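Local atomic coordinates of galactose-binding lectin (Arachis hypogaea, PDB entry 6VAW), a protein that binds D-galactose and galactose-bearing ligands as a homotetrameric legume lectin that carries calcium and manganese ions. Residues A63-S68 against V165-S170; E2-N7 against F225-I230; T171-V176 against T187-V192; A114-G119 against A196-R201. All blocks are in the same frame, centred on the assembly; numbering follows the deposited sequence.

Contact 1 of 4, residues A63-S68 against V165-S170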
loop_
_atom_site.group_PDB
_atom_site.type_symbol
_atom_site.label_atom_id
_atom_site.label_comp_id
_atom_site.label_asym_id
_atom_site.label_seq_id
_atom_site.Cartn_x
_atom_site.Cartn_y
_atom_site.Cartn_z
ATOM N N ALA A 63 8.326 -16.523 8.022
ATOM C CA ALA A 63 7.844 -15.456 7.160
ATOM C C ALA A 63 8.609 -15.410 5.837
ATOM O O ALA A 63 9.761 -15.857 5.758
ATOM C CB ALA A 63 7.986 -14.116 7.879
ATOM N N SER A 64 7.943 -14.904 4.795
ATOM C CA SER A 64 8.587 -14.577 3.533
ATOM C C SER A 64 8.711 -13.080 3.550
ATOM O O SER A 64 7.945 -12.421 4.273
ATOM C CB SER A 64 7.768 -15.055 2.327
ATOM O OG SER A 64 7.918 -16.452 2.119
ATOM N N PHE A 65 9.632 -12.520 2.788
ATOM C CA PHE A 65 9.708 -11.069 2.694
ATOM C C PHE A 65 10.242 -10.631 1.327
ATOM O O PHE A 65 10.902 -11.396 0.601
ATOM C CB PHE A 65 10.503 -10.430 3.843
ATOM C CG PHE A 65 11.970 -10.761 3.921
ATOM C CD1 PHE A 65 12.888 -10.137 3.073
ATOM C CD2 PHE A 65 12.455 -11.602 4.915
ATOM C CE1 PHE A 65 14.254 -10.392 3.179
ATOM C CE2 PHE A 65 13.829 -11.871 5.015
ATOM C CZ PHE A 65 14.712 -11.280 4.142
ATOM N N LEU A 66 9.889 -9.386 0.984
ATOM C CA LEU A 66 10.300 -8.685 -0.217
ATOM C C LEU A 66 10.820 -7.335 0.252
ATOM O O LEU A 66 10.083 -6.613 0.916
ATOM C CB LEU A 66 9.140 -8.517 -1.221
ATOM C CG LEU A 66 9.391 -7.509 -2.356
ATOM C CD1 LEU A 66 10.550 -8.015 -3.297
ATOM C CD2 LEU A 66 8.130 -7.236 -3.135
ATOM N N THR A 67 12.051 -6.999 -0.100
ATOM C CA THR A 67 12.581 -5.697 0.311
ATOM C C THR A 67 13.388 -5.113 -0.819
ATOM O O THR A 67 14.019 -5.840 -1.571
ATOM C CB THR A 67 13.367 -5.758 1.665
ATOM O OG1 THR A 67 13.721 -4.431 2.086
ATOM C CG2 THR A 67 14.621 -6.633 1.629
ATOM N N SER A 68 13.299 -3.794 -0.980
ATOM C CA SER A 68 14.074 -3.070 -1.964
ATOM C C SER A 68 14.718 -1.851 -1.298
ATOM O O SER A 68 14.139 -1.249 -0.389
ATOM C CB SER A 68 13.206 -2.652 -3.144
ATOM O OG SER A 68 12.602 -3.773 -3.778
ATOM N N VAL A 165 15.513 -7.857 -2.814
ATOM C CA VAL A 165 15.774 -9.089 -2.103
ATOM C C VAL A 165 14.442 -9.820 -1.859
ATOM O O VAL A 165 13.467 -9.248 -1.381
ATOM C CB VAL A 165 16.554 -8.860 -0.779
ATOM C CG1 VAL A 165 16.841 -10.176 -0.100
ATOM C CG2 VAL A 165 17.856 -8.070 -0.995
ATOM N N ILE A 166 14.444 -11.125 -2.151
ATOM C CA ILE A 166 13.269 -11.980 -1.935
ATOM C C ILE A 166 13.689 -13.119 -1.033
ATOM O O ILE A 166 14.620 -13.856 -1.387
ATOM C CB ILE A 166 12.631 -12.540 -3.237
ATOM C CG1 ILE A 166 12.136 -11.447 -4.188
ATOM C CG2 ILE A 166 11.493 -13.542 -2.913
ATOM C CD1 ILE A 166 11.775 -12.008 -5.588
ATOM N N TYR A 167 12.981 -13.294 0.099
ATOM C CA TYR A 167 13.204 -14.482 0.925
ATOM C C TYR A 167 11.959 -15.351 0.827
ATOM O O TYR A 167 10.863 -14.911 1.187
ATOM C CB TYR A 167 13.578 -14.161 2.378
ATOM C CG TYR A 167 13.864 -15.409 3.184
ATOM C CD1 TYR A 167 15.021 -16.158 2.960
ATOM C CD2 TYR A 167 12.924 -15.916 4.078
ATOM C CE1 TYR A 167 15.260 -17.346 3.651
ATOM C CE2 TYR A 167 13.154 -17.097 4.778
ATOM C CZ TYR A 167 14.330 -17.807 4.570
ATOM O OH TYR A 167 14.594 -18.956 5.281
ATOM N N ASP A 168 12.104 -16.536 0.236
ATOM C CA ASP A 168 11.004 -17.491 0.095
ATOM C C ASP A 168 11.080 -18.499 1.257
ATOM O O ASP A 168 11.960 -19.357 1.258
ATOM C CB ASP A 168 11.072 -18.219 -1.255
ATOM C CG ASP A 168 9.983 -19.275 -1.359
ATOM O OD1 ASP A 168 8.787 -18.906 -1.369
ATOM O OD2 ASP A 168 10.313 -20.452 -1.364
ATOM N N SER A 169 10.177 -18.409 2.227
ATOM C CA SER A 169 10.248 -19.268 3.424
ATOM C C SER A 169 10.184 -20.783 3.134
ATOM O O SER A 169 10.975 -21.504 3.740
ATOM C CB SER A 169 9.181 -18.890 4.448
ATOM O OG SER A 169 7.866 -19.112 3.972
ATOM N N SER A 170 9.322 -21.252 2.188
ATOM C CA SER A 170 9.173 -22.689 1.857
ATOM C C SER A 170 10.503 -23.350 1.393
ATOM O O SER A 170 10.852 -24.439 1.878
ATOM C CB SER A 170 8.095 -22.888 0.794
ATOM O OG SER A 170 7.908 -24.261 0.498
HETATM O O HOH W 1 5.504 -18.006 2.691
#
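F65 and T67 pair with Y167 and V165 through antiparallel backbone hydrogen bonds, the strands running 178° apart in direction, and L66 faces I166 as the non-hydrogen-bonded pair between them. On the face bearing F65, the aromatic ring lies over the root of its neighbour: Y167 CB sits 3.6 Å from the centroid of the F65 ring, a CH-pi contact over one face. The torsion responsible sets F65 CG between its own N and carbonyl carbon (chi1 65°), which swings the ring towards the partner strand. The two rings themselves are nearly parallel but slid apart and barely overlap. Further along, T67 CG2 lies alongside V165 CB at 3.8 Å, the beta-branched pair suiting an extended backbone. On the other face L66 CD1 meets I166 CG1 at 3.9 Å. Where strand 64-74 begins and strand 159-168 has just ended, S64 OG accepts an almost straight bond from S169 N (3.0 Å, 176°), and a water joins the two serine hydroxyls. S64 OG also bonds T187 of the second subunit. With F65, T67, V165 and Y167 facing inward and L66 and I166 turned to the second subunit, this pairing belongs to the back sheet of the legume lectin jelly roll.

Contact 2 of 4, residues E2-N7 against F225-I230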
loop_
_atom_site.group_PDB
_atom_site.type_symbol
_atom_site.label_atom_id
_atom_site.label_comp_id
_atom_site.label_asym_id
_atom_site.label_seq_id
_atom_site.Cartn_x
_atom_site.Cartn_y
_atom_site.Cartn_z
ATOM N N GLU A 2 0.061 -12.325 9.339
ATOM C CA GLU A 2 0.705 -11.196 10.012
ATOM C C GLU A 2 1.697 -10.556 9.030
ATOM O O GLU A 2 2.670 -11.203 8.641
ATOM C CB GLU A 2 1.409 -11.713 11.270
ATOM C CG GLU A 2 2.150 -10.691 12.107
ATOM C CD GLU A 2 2.686 -11.316 13.381
ATOM O OE1 GLU A 2 1.860 -11.780 14.192
ATOM O OE2 GLU A 2 3.924 -11.389 13.550
ATOM N N THR A 3 1.463 -9.294 8.689
ATOM C CA THR A 3 2.269 -8.535 7.736
ATOM C C THR A 3 2.835 -7.249 8.349
ATOM O O THR A 3 2.134 -6.534 9.062
ATOM C CB THR A 3 1.426 -8.241 6.465
ATOM O OG1 THR A 3 1.166 -9.496 5.833
ATOM C CG2 THR A 3 2.123 -7.293 5.466
ATOM N N VAL A 4 4.135 -6.994 8.076
ATOM C CA VAL A 4 4.859 -5.781 8.441
ATOM C C VAL A 4 5.236 -5.122 7.114
ATOM O O VAL A 4 5.887 -5.761 6.285
ATOM C CB VAL A 4 6.093 -6.007 9.353
ATOM C CG1 VAL A 4 6.851 -4.696 9.582
ATOM C CG2 VAL A 4 5.713 -6.647 10.687
ATOM N N SER A 5 4.805 -3.882 6.910
ATOM C CA SER A 5 5.091 -3.161 5.677
ATOM C C SER A 5 5.453 -1.716 5.953
ATOM O O SER A 5 4.765 -1.040 6.731
ATOM C CB SER A 5 3.886 -3.229 4.740
ATOM O OG SER A 5 4.237 -2.730 3.460
ATOM N N PHE A 6 6.542 -1.233 5.312
ATOM C CA PHE A 6 6.980 0.162 5.461
ATOM C C PHE A 6 7.671 0.638 4.205
ATOM O O PHE A 6 8.083 -0.169 3.381
ATOM C CB PHE A 6 7.868 0.379 6.700
ATOM C CG PHE A 6 9.125 -0.447 6.859
ATOM C CD1 PHE A 6 10.302 -0.085 6.214
ATOM C CD2 PHE A 6 9.149 -1.551 7.699
ATOM C CE1 PHE A 6 11.480 -0.820 6.395
ATOM C CE2 PHE A 6 10.327 -2.292 7.871
ATOM C CZ PHE A 6 11.490 -1.906 7.238
ATOM N N ASN A 7 7.790 1.952 4.055
ATOM C CA ASN A 7 8.449 2.541 2.903
ATOM C C ASN A 7 9.061 3.878 3.309
ATOM O O ASN A 7 8.365 4.739 3.866
ATOM C CB ASN A 7 7.479 2.688 1.709
ATOM C CG ASN A 7 8.045 3.435 0.519
ATOM O OD1 ASN A 7 7.503 4.458 0.091
ATOM N ND2 ASN A 7 9.170 2.979 -0.013
ATOM N N PHE A 225 9.885 -2.379 2.449
ATOM C CA PHE A 225 9.905 -3.716 3.017
ATOM C C PHE A 225 8.512 -4.231 3.252
ATOM O O PHE A 225 7.652 -3.485 3.696
ATOM C CB PHE A 225 10.668 -3.669 4.367
ATOM C CG PHE A 225 10.764 -4.960 5.150
ATOM C CD1 PHE A 225 9.758 -5.333 6.031
ATOM C CD2 PHE A 225 11.881 -5.771 5.043
ATOM C CE1 PHE A 225 9.866 -6.507 6.781
ATOM C CE2 PHE A 225 11.971 -6.965 5.753
ATOM C CZ PHE A 225 10.966 -7.318 6.629
ATOM N N THR A 226 8.295 -5.528 2.994
ATOM C CA THR A 226 7.051 -6.223 3.289
ATOM C C THR A 226 7.399 -7.635 3.708
ATOM O O THR A 226 8.103 -8.316 2.980
ATOM C CB THR A 226 6.017 -6.240 2.151
ATOM O OG1 THR A 226 5.701 -4.913 1.695
ATOM C CG2 THR A 226 4.723 -6.972 2.558
ATOM N N SER A 227 6.904 -8.062 4.862
ATOM C CA SER A 227 7.065 -9.429 5.341
ATOM C C SER A 227 5.693 -9.965 5.683
ATOM O O SER A 227 4.864 -9.203 6.182
ATOM C CB SER A 227 8.002 -9.488 6.537
ATOM O OG SER A 227 7.383 -8.942 7.695
ATOM N N THR A 228 5.440 -11.239 5.409
ATOM C CA THR A 228 4.170 -11.888 5.709
ATOM C C THR A 228 4.451 -13.244 6.348
ATOM O O THR A 228 5.159 -14.069 5.782
ATOM C CB THR A 228 3.243 -11.978 4.485
ATOM O OG1 THR A 228 2.926 -10.658 4.055
ATOM C CG2 THR A 228 1.935 -12.720 4.776
ATOM N N LEU A 229 3.856 -13.455 7.523
ATOM C CA LEU A 229 3.963 -14.696 8.315
ATOM C C LEU A 229 2.574 -15.319 8.400
ATOM O O LEU A 229 1.639 -14.654 8.840
ATOM C CB LEU A 229 4.549 -14.414 9.729
ATOM C CG LEU A 229 4.605 -15.572 10.756
ATOM C CD1 LEU A 229 5.657 -16.640 10.384
ATOM C CD2 LEU A 229 4.879 -15.040 12.153
ATOM N N ILE A 230 2.422 -16.540 7.875
ATOM C CA ILE A 230 1.145 -17.243 7.930
ATOM C C ILE A 230 0.913 -17.633 9.398
ATOM O O ILE A 230 1.812 -18.181 10.035
ATOM C CB ILE A 230 1.104 -18.454 6.951
ATOM C CG1 ILE A 230 1.101 -17.997 5.453
ATOM C CG2 ILE A 230 -0.054 -19.441 7.267
ATOM C CD1 ILE A 230 -0.055 -17.044 4.921
HETATM O O HOH W 2 5.348 -10.511 8.958
#
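E2, V4 and F6 exchange paired backbone hydrogen bonds with L229, S227 and F225, in an antiparallel ladder whose strand segments lie 172° apart in direction. Each of these pairs is linked in both directions, L229 N to E2 O being one of the shorter bonds at 2.8 Å.

Aromatic packing occupies the F6-F225 end of one face. The F6 ring is laid across F225 with CB of F225 over its face, 3.7 Å from the F6 centroid, and the nearest carbon is F6 CZ, 3.5 Å from F225 CB. F6 CG is wedged between its backbone N and carbonyl carbon (chi1 56°), whereas F225 CG is anti to its N, and these different torsions carry the F6 ring over the root of F225. The planes stay within 13° of parallel but are too far offset for real overlap. Both rings have further aromatic neighbours, F6 stacking on Y48 and F225 meeting F204.

Polar contacts form a second group. T228 OG1 donates to T3 OG1 at 2.8 Å on the opposite face, and T3 OG1 also bonds D184 of the second subunit. Between E2 and S227 a water donates to E2 O and also hydrogen-bonds S227 OG, its oxygen 2.9 Å from that OG. The E2 carboxylate itself forms a salt bridge with R53.

Threonine suits positions 3 and 228, because its short hydroxyl can serve both the sheet and a partner subunit: T228 OG1 also bonds I185 N of the second subunit. The chemistry implies a two-sided sheet, with phenylalanines packed against further rings and threonine hydroxyls bonded across the subunit interface.

Contact 3 of 4, residues T171-V176 against T187-V192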
loop_
_atom_site.group_PDB
_atom_site.type_symbol
_atom_site.label_atom_id
_atom_site.label_comp_id
_atom_site.label_asym_id
_atom_site.label_seq_id
_atom_site.Cartn_x
_atom_site.Cartn_y
_atom_site.Cartn_z
ATOM N N THR A 171 11.246 -22.695 0.504
ATOM C CA THR A 171 12.534 -23.213 -0.010
ATOM C C THR A 171 13.728 -22.691 0.799
ATOM O O THR A 171 14.858 -23.143 0.580
ATOM C CB THR A 171 12.758 -22.852 -1.489
ATOM O OG1 THR A 171 12.792 -21.435 -1.597
ATOM C CG2 THR A 171 11.744 -23.472 -2.404
ATOM N N LYS A 172 13.477 -21.717 1.701
ATOM C CA LYS A 172 14.488 -21.058 2.554
ATOM C C LYS A 172 15.527 -20.317 1.651
ATOM O O LYS A 172 16.678 -20.134 2.041
ATOM C CB LYS A 172 15.173 -22.068 3.509
ATOM C CG LYS A 172 14.175 -22.750 4.452
ATOM C CD LYS A 172 14.783 -23.902 5.250
ATOM C CE LYS A 172 13.780 -24.515 6.213
ATOM N NZ LYS A 172 12.709 -25.285 5.516
ATOM N N THR A 173 15.107 -19.895 0.457
ATOM C CA THR A 173 16.015 -19.232 -0.485
ATOM C C THR A 173 15.990 -17.731 -0.318
ATOM O O THR A 173 14.922 -17.129 -0.333
ATOM C CB THR A 173 15.668 -19.617 -1.952
ATOM O OG1 THR A 173 15.748 -21.040 -2.092
ATOM C CG2 THR A 173 16.603 -18.949 -2.968
ATOM N N LEU A 174 17.183 -17.142 -0.165
ATOM C CA LEU A 174 17.392 -15.697 -0.148
ATOM C C LEU A 174 17.962 -15.323 -1.534
ATOM O O LEU A 174 19.064 -15.759 -1.881
ATOM C CB LEU A 174 18.362 -15.334 0.982
ATOM C CG LEU A 174 18.675 -13.872 1.157
ATOM C CD1 LEU A 174 17.543 -13.150 1.778
ATOM C CD2 LEU A 174 19.895 -13.661 2.101
ATOM N N SER A 175 17.177 -14.631 -2.346
ATOM C CA SER A 175 17.575 -14.221 -3.696
ATOM C C SER A 175 17.793 -12.716 -3.719
ATOM O O SER A 175 16.983 -11.980 -3.170
ATOM C CB SER A 175 16.542 -14.657 -4.727
ATOM O OG SER A 175 17.110 -14.466 -6.008
ATOM N N VAL A 176 18.874 -12.278 -4.360
ATOM C CA VAL A 176 19.312 -10.871 -4.421
ATOM C C VAL A 176 19.555 -10.457 -5.876
ATOM O O VAL A 176 20.273 -11.156 -6.600
ATOM C CB VAL A 176 20.605 -10.661 -3.576
ATOM C CG1 VAL A 176 21.050 -9.196 -3.574
ATOM C CG2 VAL A 176 20.449 -11.183 -2.154
ATOM N N THR A 187 23.229 -10.998 -9.784
ATOM C CA THR A 187 22.365 -11.748 -8.874
ATOM C C THR A 187 23.157 -12.737 -8.046
ATOM O O THR A 187 24.204 -13.222 -8.474
ATOM C CB THR A 187 21.217 -12.506 -9.613
ATOM O OG1 THR A 187 21.764 -13.567 -10.401
ATOM C CG2 THR A 187 20.319 -11.597 -10.460
ATOM N N ILE A 188 22.598 -13.103 -6.896
ATOM C CA ILE A 188 23.183 -14.117 -6.013
ATOM C C ILE A 188 22.043 -14.676 -5.191
ATOM O O ILE A 188 21.152 -13.931 -4.814
ATOM C CB ILE A 188 24.360 -13.572 -5.139
ATOM C CG1 ILE A 188 25.117 -14.732 -4.453
ATOM C CG2 ILE A 188 23.918 -12.449 -4.128
ATOM C CD1 ILE A 188 26.361 -14.324 -3.681
ATOM N N ALA A 189 22.046 -15.990 -4.967
ATOM C CA ALA A 189 21.003 -16.655 -4.186
ATOM C C ALA A 189 21.616 -17.765 -3.354
ATOM O O ALA A 189 22.592 -18.395 -3.760
ATOM C CB ALA A 189 19.898 -17.195 -5.085
ATOM N N GLN A 190 21.066 -17.975 -2.179
ATOM C CA GLN A 190 21.594 -18.995 -1.261
ATOM C C GLN A 190 20.484 -19.489 -0.367
ATOM O O GLN A 190 19.719 -18.678 0.150
ATOM C CB GLN A 190 22.749 -18.395 -0.403
ATOM C CG GLN A 190 23.274 -19.286 0.754
ATOM C CD GLN A 190 23.933 -20.528 0.189
ATOM O OE1 GLN A 190 24.799 -20.439 -0.666
ATOM N NE2 GLN A 190 23.543 -21.707 0.656
ATOM N N VAL A 191 20.450 -20.801 -0.112
ATOM C CA VAL A 191 19.491 -21.354 0.854
ATOM C C VAL A 191 20.038 -21.038 2.258
ATOM O O VAL A 191 21.165 -21.432 2.565
ATOM C CB VAL A 191 19.241 -22.868 0.639
ATOM C CG1 VAL A 191 18.505 -23.488 1.829
ATOM C CG2 VAL A 191 18.487 -23.115 -0.675
ATOM N N VAL A 192 19.269 -20.276 3.055
ATOM C CA VAL A 192 19.571 -19.872 4.429
ATOM C C VAL A 192 18.327 -20.168 5.275
ATOM O O VAL A 192 17.262 -19.608 4.999
ATOM C CB VAL A 192 20.001 -18.381 4.596
ATOM C CG1 VAL A 192 20.440 -18.107 6.046
ATOM C CG2 VAL A 192 21.102 -17.983 3.613
#
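V176 and I188 lie side by side and point the same way, V176 CB touching I188 CG2 at 3.8 Å. I188 reaches this position with CG2 held between its own N and carbonyl carbon while CG1 is anti to N (chi1 -168°), so one branch meets the valine and the longer one leads away, toward V138 and I140 of the facing sheet. L174, on the same face, instead turns its isobutyl group toward V165 and Y167 and toward V120. Branched aliphatics such as V176, I188 and L174 suit this face where it looks into the interior between the sheets.

The reverse face carries smaller groups. A189 CB lies 4.0 Å from S175 OG, and T173 and V191 cross each other at an angle, V191 CG2 coming within 3.7 Å of T173 OG1. The slight side chains of T173, S175 and A189 suit close packing against the second subunit, where they meet its T173, I166 and D168 in turn. T187 OG1 hydrogen-bonds D168 of that subunit.

Q190 curls its amide alongside its own strand to the next residue, NE2 giving V191 O a bond of 3.1 Å, with that oxygen in the amide plane. The backbone ladder pairs L174 with Q190 and V176 with I188, and V192 N closes it with a 2.8 Å bond to K172 O. K172, at phi 62° and psi 28°, and T173 together face D168, forming a G1 beta bulge with the preceding strand. The arrangement is that of a beta hairpin, strands 173-179 and 185-191, with 185-191 at the edge of the legume lectin back sheet within this chain.

Contact 4 of 4, residues A114-G119 against A196-R201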
loop_
_atom_site.group_PDB
_atom_site.type_symbol
_atom_site.label_atom_id
_atom_site.label_comp_id
_atom_site.label_asym_id
_atom_site.label_seq_id
_atom_site.Cartn_x
_atom_site.Cartn_y
_atom_site.Cartn_z
ATOM N N ALA A 114 33.307 -13.271 13.217
ATOM C CA ALA A 114 32.110 -13.966 13.693
ATOM C C ALA A 114 31.137 -13.014 14.365
ATOM O O ALA A 114 31.538 -12.063 15.038
ATOM C CB ALA A 114 32.506 -15.068 14.668
ATOM N N GLY A 115 29.851 -13.285 14.180
ATOM C CA GLY A 115 28.778 -12.502 14.773
ATOM C C GLY A 115 27.479 -13.276 14.723
ATOM O O GLY A 115 27.468 -14.431 14.293
ATOM N N HIS A 116 26.390 -12.662 15.177
ATOM C CA HIS A 116 25.082 -13.291 15.146
ATOM C C HIS A 116 24.199 -12.455 14.210
ATOM O O HIS A 116 23.637 -11.441 14.627
ATOM C CB HIS A 116 24.490 -13.415 16.556
ATOM C CG HIS A 116 23.320 -14.343 16.644
ATOM N ND1 HIS A 116 22.639 -14.529 17.837
ATOM C CD2 HIS A 116 22.764 -15.135 15.696
ATOM C CE1 HIS A 116 21.680 -15.397 17.573
ATOM N NE2 HIS A 116 21.721 -15.803 16.306
ATOM N N PHE A 117 24.148 -12.845 12.920
ATOM C CA PHE A 117 23.425 -12.094 11.900
ATOM C C PHE A 117 23.335 -12.895 10.610
ATOM O O PHE A 117 24.094 -13.836 10.405
ATOM C CB PHE A 117 24.133 -10.726 11.608
ATOM C CG PHE A 117 25.514 -10.884 11.002
ATOM C CD1 PHE A 117 26.628 -11.112 11.811
ATOM C CD2 PHE A 117 25.698 -10.834 9.622
ATOM C CE1 PHE A 117 27.900 -11.328 11.247
ATOM C CE2 PHE A 117 26.970 -11.027 9.059
ATOM C CZ PHE A 117 28.062 -11.280 9.876
ATOM N N VAL A 118 22.465 -12.445 9.719
ATOM C CA VAL A 118 22.310 -12.947 8.353
ATOM C C VAL A 118 22.334 -11.692 7.524
ATOM O O VAL A 118 21.660 -10.729 7.881
ATOM C CB VAL A 118 21.052 -13.845 8.112
ATOM C CG1 VAL A 118 20.840 -14.122 6.609
ATOM C CG2 VAL A 118 21.177 -15.164 8.880
ATOM N N GLY A 119 23.143 -11.662 6.476
ATOM C CA GLY A 119 23.185 -10.439 5.686
ATOM C C GLY A 119 23.614 -10.559 4.249
ATOM O O GLY A 119 24.046 -11.616 3.805
ATOM N N ALA A 196 16.624 -21.574 11.855
ATOM C CA ALA A 196 17.750 -22.263 12.492
ATOM C C ALA A 196 18.866 -21.305 12.921
ATOM O O ALA A 196 19.595 -21.609 13.858
ATOM C CB ALA A 196 18.330 -23.308 11.535
ATOM N N LYS A 197 19.011 -20.171 12.240
ATOM C CA LYS A 197 20.115 -19.252 12.502
ATOM C C LYS A 197 19.731 -18.025 13.321
ATOM O O LYS A 197 20.607 -17.355 13.859
ATOM C CB LYS A 197 20.720 -18.780 11.166
ATOM C CG LYS A 197 21.234 -19.901 10.247
ATOM C CD LYS A 197 22.402 -20.671 10.853
ATOM C CE LYS A 197 22.925 -21.717 9.905
ATOM N NZ LYS A 197 23.800 -22.696 10.602
ATOM N N LEU A 198 18.470 -17.677 13.363
ATOM C CA LEU A 198 18.074 -16.470 14.090
ATOM C C LEU A 198 16.949 -16.713 15.096
ATOM O O LEU A 198 16.170 -17.635 14.885
ATOM C CB LEU A 198 17.619 -15.383 13.093
ATOM C CG LEU A 198 18.745 -14.681 12.305
ATOM C CD1 LEU A 198 18.197 -13.964 11.099
ATOM C CD2 LEU A 198 19.532 -13.728 13.180
ATOM N N PRO A 199 16.755 -15.789 16.079
ATOM C CA PRO A 199 15.624 -15.928 17.027
ATOM C C PRO A 199 14.289 -15.569 16.374
ATOM O O PRO A 199 14.272 -14.962 15.267
ATOM C CB PRO A 199 15.973 -14.933 18.135
ATOM C CG PRO A 199 16.813 -13.893 17.471
ATOM C CD PRO A 199 17.589 -14.604 16.407
ATOM N N GLU A 200 13.169 -15.856 17.074
ATOM C CA GLU A 200 11.832 -15.536 16.536
ATOM C C GLU A 200 11.657 -14.042 16.196
ATOM O O GLU A 200 10.979 -13.725 15.223
ATOM C CB GLU A 200 10.729 -15.961 17.517
ATOM C CG GLU A 200 10.540 -17.459 17.581
ATOM C CD GLU A 200 9.833 -17.918 18.838
ATOM O OE1 GLU A 200 8.584 -17.874 18.855
ATOM O OE2 GLU A 200 10.522 -18.345 19.793
ATOM N N ARG A 201 12.217 -13.144 17.039
ATOM C CA ARG A 201 12.138 -11.690 16.892
ATOM C C ARG A 201 13.503 -11.130 16.507
ATOM O O ARG A 201 14.543 -11.420 17.135
ATOM C CB ARG A 201 11.593 -10.996 18.142
ATOM C CG ARG A 201 10.120 -11.342 18.459
ATOM C CD ARG A 201 9.736 -11.101 19.909
ATOM N NE ARG A 201 10.137 -9.782 20.399
ATOM C CZ ARG A 201 9.315 -8.894 20.950
ATOM N NH1 ARG A 201 8.022 -9.170 21.093
ATOM N NH2 ARG A 201 9.782 -7.731 21.383
#
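H116 stands at a corner where the chain turns from strand 114-115 toward strand 117-123, and it meets the end of helix 194-197, where L198 is the first residue to leave helical geometry. The touching parts run 109° apart, and their backbones stay well separated, with 7.3 Å between the CA atoms of F117 and L198, so side chains bridge the gap.

One bridge is polar. H116 NE2 donates to K197 O over 3.1 Å, with the carbonyl oxygen at the ring edge and close to the imidazole plane; the angle of 141° at the hydrogen makes it a bent bond. H116 CG is anti to its backbone N (chi1 -166°), which extends the ring away from the corner and brings its NE2 edge to the carbonyl. A histidine suits the place, being long enough to span the gap and having a ring N-H to offer the last helical residue. The P199 ring comes near the imidazole obliquely, its CD 4.3 Å from H116 NE2.

The other bridge is apolar. Buried V118 and L198 cross at an angle, V118 CG2 meeting L198 CD1 at 3.9 Å, and V118 CG2 also reaches CB of the exposed K197 at 4.3 Å. Compact valine fits a strand, while leucine can stretch from the loop to meet it.

Around this contact, strand 84-91 of the seven-stranded sheet lies beside both segments: L198 packs on I89, H116 and P199 on P91, and F117 on I86. V118 also pairs by backbone with I89, while L198 O accepts a bond from W55, just after strand 43-53.

Overall arrangement
Contacts 1, 2 and 3 lie in one antiparallel sheet, and contact 4 joins a strand of the other sheet to the short helix 194-197. Contacts 1 and 2, centres about 10 Å apart, meet where neighbouring strands 64-74 (contact 1) and 217-229 (contact 2) run side by side; contacts 1 and 3, centres about 9 Å apart, meet through strands 159-168 and 173-179. Contact 2 brings the chain's two ends together and encloses the other three in sequence, while contacts 1 and 4 cross and contact 3 nests inside contact 4, centres about 15 Å apart, touching it through V192 and V118. All three sheet contacts reach the second subunit, so these strands form one sheet of the sandwich and also part of a tetramer interface.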